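Local structure of Nsp15 (Middle East respiratory syndrome-related coronavirus, 5YVD) at residues A[312-317]-A[323-328]. The protein is the coronavirus endoribonuclease Nsp15, a six-chain assembly whose EndoU-type domain probably cleaves RNA at uridylates. Numbering follows the deposited sequence.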
ATOM      1  N   SER A 312      20.891  46.972 -15.891  1.00 84.66           N
ATOM      2  CA  SER A 312      20.360  45.608 -15.964  1.00 79.42           C
ATOM      3  C   SER A 312      20.801  44.853 -17.217  1.00 72.33           C
ATOM      4  O   SER A 312      20.898  45.436 -18.302  1.00 66.83           O
ATOM      5  CB  SER A 312      18.827  45.622 -15.989  1.00 74.31           C
ATOM      6  OG  SER A 312      18.313  44.340 -16.300  1.00 75.89           O
ATOM      7  N   LYS A 313      21.062  43.557 -17.046  1.00 64.96           N
ATOM      8  CA  LYS A 313      21.709  42.750 -18.071  1.00 60.84           C
ATOM      9  C   LYS A 313      21.588  41.256 -17.742  1.00 60.45           C
ATOM     10  O   LYS A 313      21.941  40.835 -16.644  1.00 60.52           O
ATOM     11  CB  LYS A 313      23.185  43.165 -18.090  1.00 61.33           C
ATOM     12  CG  LYS A 313      24.145  42.174 -18.717  1.00 63.71           C
ATOM     13  CD  LYS A 313      24.537  42.508 -20.143  1.00 64.90           C
ATOM     14  CE  LYS A 313      25.295  41.332 -20.737  1.00 66.80           C
ATOM     15  NZ  LYS A 313      25.722  41.580 -22.136  1.00 71.40           N
ATOM     16  N   VAL A 314      21.071  40.481 -18.700  1.00 56.68           N
ATOM     17  CA  VAL A 314      21.196  39.029 -18.713  1.00 55.43           C
ATOM     18  C   VAL A 314      22.599  38.661 -19.214  1.00 57.11           C
ATOM     19  O   VAL A 314      22.935  38.933 -20.361  1.00 63.39           O
ATOM     20  CB  VAL A 314      20.175  38.349 -19.665  1.00 55.10           C
ATOM     21  CG1 VAL A 314      20.335  36.836 -19.620  1.00 51.57           C
ATOM     22  CG2 VAL A 314      18.734  38.744 -19.344  1.00 54.48           C
ATOM     23  N   VAL A 315      23.404  38.045 -18.347  1.00 57.99           N
ATOM     24  CA  VAL A 315      24.762  37.611 -18.667  1.00 55.87           C
ATOM     25  C   VAL A 315      24.749  36.127 -18.939  1.00 53.76           C
ATOM     26  O   VAL A 315      24.204  35.357 -18.143  1.00 58.00           O
ATOM     27  CB  VAL A 315      25.717  37.817 -17.464  1.00 62.61           C
ATOM     28  CG1 VAL A 315      27.134  37.282 -17.769  1.00 60.39           C
ATOM     29  CG2 VAL A 315      25.743  39.282 -17.047  1.00 62.55           C
ATOM     30  N   LYS A 316      25.404  35.725 -20.022  1.00 49.37           N
ATOM     31  CA  LYS A 316      25.369  34.356 -20.508  1.00 47.58           C
ATOM     32  C   LYS A 316      26.715  33.711 -20.265  1.00 48.19           C
ATOM     33  O   LYS A 316      27.708  34.206 -20.764  1.00 54.04           O
ATOM     34  CB  LYS A 316      25.057  34.359 -21.996  1.00 45.82           C
ATOM     35  CG  LYS A 316      23.601  34.674 -22.293  1.00 51.13           C
ATOM     36  CD  LYS A 316      23.333  34.833 -23.785  1.00 53.92           C
ATOM     37  CE  LYS A 316      21.997  35.520 -24.044  1.00 59.86           C
ATOM     38  NZ  LYS A 316      20.883  34.543 -24.212  1.00 64.65           N
ATOM     39  N   VAL A 317      26.772  32.622 -19.498  1.00 46.96           N
ATOM     40  CA  VAL A 317      28.065  31.986 -19.210  1.00 46.67           C
ATOM     41  C   VAL A 317      28.059  30.502 -19.570  1.00 48.79           C
ATOM     42  O   VAL A 317      27.122  29.795 -19.206  1.00 54.37           O
ATOM     43  CB  VAL A 317      28.475  32.109 -17.730  1.00 44.97           C
ATOM     44  CG1 VAL A 317      29.897  31.596 -17.537  1.00 42.87           C
ATOM     45  CG2 VAL A 317      28.373  33.553 -17.232  1.00 45.26           C
ATOM     46  N   MET A 323      24.730  26.578 -21.491  1.00 49.50           N
ATOM     47  CA  MET A 323      24.805  28.016 -21.242  1.00 54.38           C
ATOM     48  C   MET A 323      24.045  28.285 -19.975  1.00 49.22           C
ATOM     49  O   MET A 323      22.935  27.791 -19.843  1.00 51.66           O
ATOM     50  CB  MET A 323      24.194  28.830 -22.398  1.00 58.54           C
ATOM     51  CG  MET A 323      24.685  30.273 -22.456  1.00 65.67           C
ATOM     52  SD  MET A 323      26.442  30.417 -22.924  1.00 77.06           S
ATOM     53  CE  MET A 323      26.319  30.681 -24.697  1.00 76.61           C
ATOM     54  N   ILE A 324      24.633  29.053 -19.051  1.00 47.06           N
ATOM     55  CA  ILE A 324      23.930  29.483 -17.817  1.00 46.75           C
ATOM     56  C   ILE A 324      23.776  31.000 -17.732  1.00 45.89           C
ATOM     57  O   ILE A 324      24.739  31.745 -17.931  1.00 50.01           O
ATOM     58  CB  ILE A 324      24.639  28.998 -16.527  1.00 51.95           C
ATOM     59  CG1 ILE A 324      24.796  27.465 -16.537  1.00 53.70           C
ATOM     60  CG2 ILE A 324      23.870  29.446 -15.270  1.00 49.79           C
ATOM     61  CD1 ILE A 324      23.499  26.693 -16.372  1.00 52.06           C
ATOM     62  N   GLU A 325      22.568  31.442 -17.391  1.00 45.35           N
ATOM     63  CA  GLU A 325      22.228  32.844 -17.407  1.00 47.67           C
ATOM     64  C   GLU A 325      22.091  33.379 -16.014  1.00 50.34           C
ATOM     65  O   GLU A 325      21.553  32.712 -15.133  1.00 54.22           O
ATOM     66  CB  GLU A 325      20.923  33.064 -18.151  1.00 51.24           C
ATOM     67  CG  GLU A 325      21.018  32.680 -19.616  1.00 58.21           C
ATOM     68  CD  GLU A 325      19.780  33.048 -20.403  1.00 59.64           C
ATOM     69  OE1 GLU A 325      18.789  33.544 -19.805  1.00 52.32           O
ATOM     70  OE2 GLU A 325      19.822  32.835 -21.632  1.00 64.63           O
ATOM     71  N   PHE A 326      22.569  34.601 -15.831  1.00 49.64           N
ATOM     72  CA  PHE A 326      22.425  35.308 -14.586  1.00 46.83           C
ATOM     73  C   PHE A 326      21.848  36.650 -14.896  1.00 50.57           C
ATOM     74  O   PHE A 326      22.082  37.182 -15.980  1.00 49.69           O
ATOM     75  CB  PHE A 326      23.782  35.590 -13.973  1.00 46.72           C
ATOM     76  CG  PHE A 326      24.596  34.371 -13.683  1.00 44.76           C
ATOM     77  CD1 PHE A 326      25.220  33.677 -14.707  1.00 45.09           C
ATOM     78  CD2 PHE A 326      24.784  33.946 -12.371  1.00 43.51           C
ATOM     79  CE1 PHE A 326      25.993  32.561 -14.425  1.00 45.69           C
ATOM     80  CE2 PHE A 326      25.550  32.830 -12.088  1.00 42.61           C
ATOM     81  CZ  PHE A 326      26.154  32.135 -13.112  1.00 43.01           C
ATOM     82  N   MET A 327      21.142  37.222 -13.929  1.00 51.85           N
ATOM     83  CA  MET A 327      20.858  38.640 -13.973  1.00 54.33           C
ATOM     84  C   MET A 327      21.975  39.375 -13.234  1.00 54.07           C
ATOM     85  O   MET A 327      22.495  38.873 -12.231  1.00 47.93           O
ATOM     86  CB  MET A 327      19.512  38.920 -13.336  1.00 59.86           C
ATOM     87  CG  MET A 327      18.348  38.331 -14.124  1.00 64.08           C
ATOM     88  SD  MET A 327      18.239  38.988 -15.796  1.00 68.03           S
ATOM     89  CE  MET A 327      18.120  40.751 -15.491  1.00 65.59           C
ATOM     90  N   LEU A 328      22.370  40.532 -13.774  1.00 53.06           N
ATOM     91  CA  LEU A 328      23.278  41.455 -13.106  1.00 51.91           C
ATOM     92  C   LEU A 328      22.660  42.843 -13.049  1.00 54.92           C
ATOM     93  O   LEU A 328      22.485  43.490 -14.082  1.00 61.04           O
ATOM     94  CB  LEU A 328      24.630  41.541 -13.813  1.00 51.30           C
ATOM     95  CG  LEU A 328      25.642  42.521 -13.168  1.00 53.93           C
ATOM     96  CD1 LEU A 328      25.995  42.147 -11.722  1.00 51.95           C
ATOM     97  CD2 LEU A 328      26.926  42.663 -13.992  1.00 53.21           C
TER
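Val317, Leu328 and Phe326 bury the most surface where strands 312-317 and 323-328 pair, and they illustrate how an antiparallel beta hairpin sorts its side chains between two faces. Val317 reaches diagonally past its partner Ile324: its CG2 comes obliquely to the Phe326 ring, 3.8 Å from CE1. Phe326 has CG beside its own backbone N (chi1 -59°), which carries the ring along its own strand toward the level of Glu325, where the Val317 methyl meets it. The ring edge also meets the carbonyl of Val315, whose O lies near the ring plane, 4.0 Å from CD1. Further along the same face, Leu328 offers CB to Val315 CG2 at 4.1 Å.

Beneath these contacts hydrogen-bonded and non-hydrogen-bonded pairs alternate from Val314 to Val317. Val317 and Ile324 form a hydrogen-bonded pair, with Ile324 N to Val317 O nearly straight at the hydrogen (172°). Val315 and Phe326 exchange a second pair of bonds, Val315 N giving to Phe326 O at 2.8 Å. The non-hydrogen-bonded pairs turn their side chains to the other face. There Lys316 and Glu325 run side by side, and NZ meets OE2 from above the carboxylate plane in a long salt bridge of 3.3 Å. Met327, bent at chi2 and chi3, brings SD within 3.6 Å of Val314 CG2.

In the endoribonuclease domain, strand 322-331 is the middle of a three-stranded antiparallel sheet, between 312-319 and 334-340. Phe326 stacks on Phe338 of the third strand, and Leu328 touches Val335 and Phe338, so the face carrying the aromatic ring continues across the sheet.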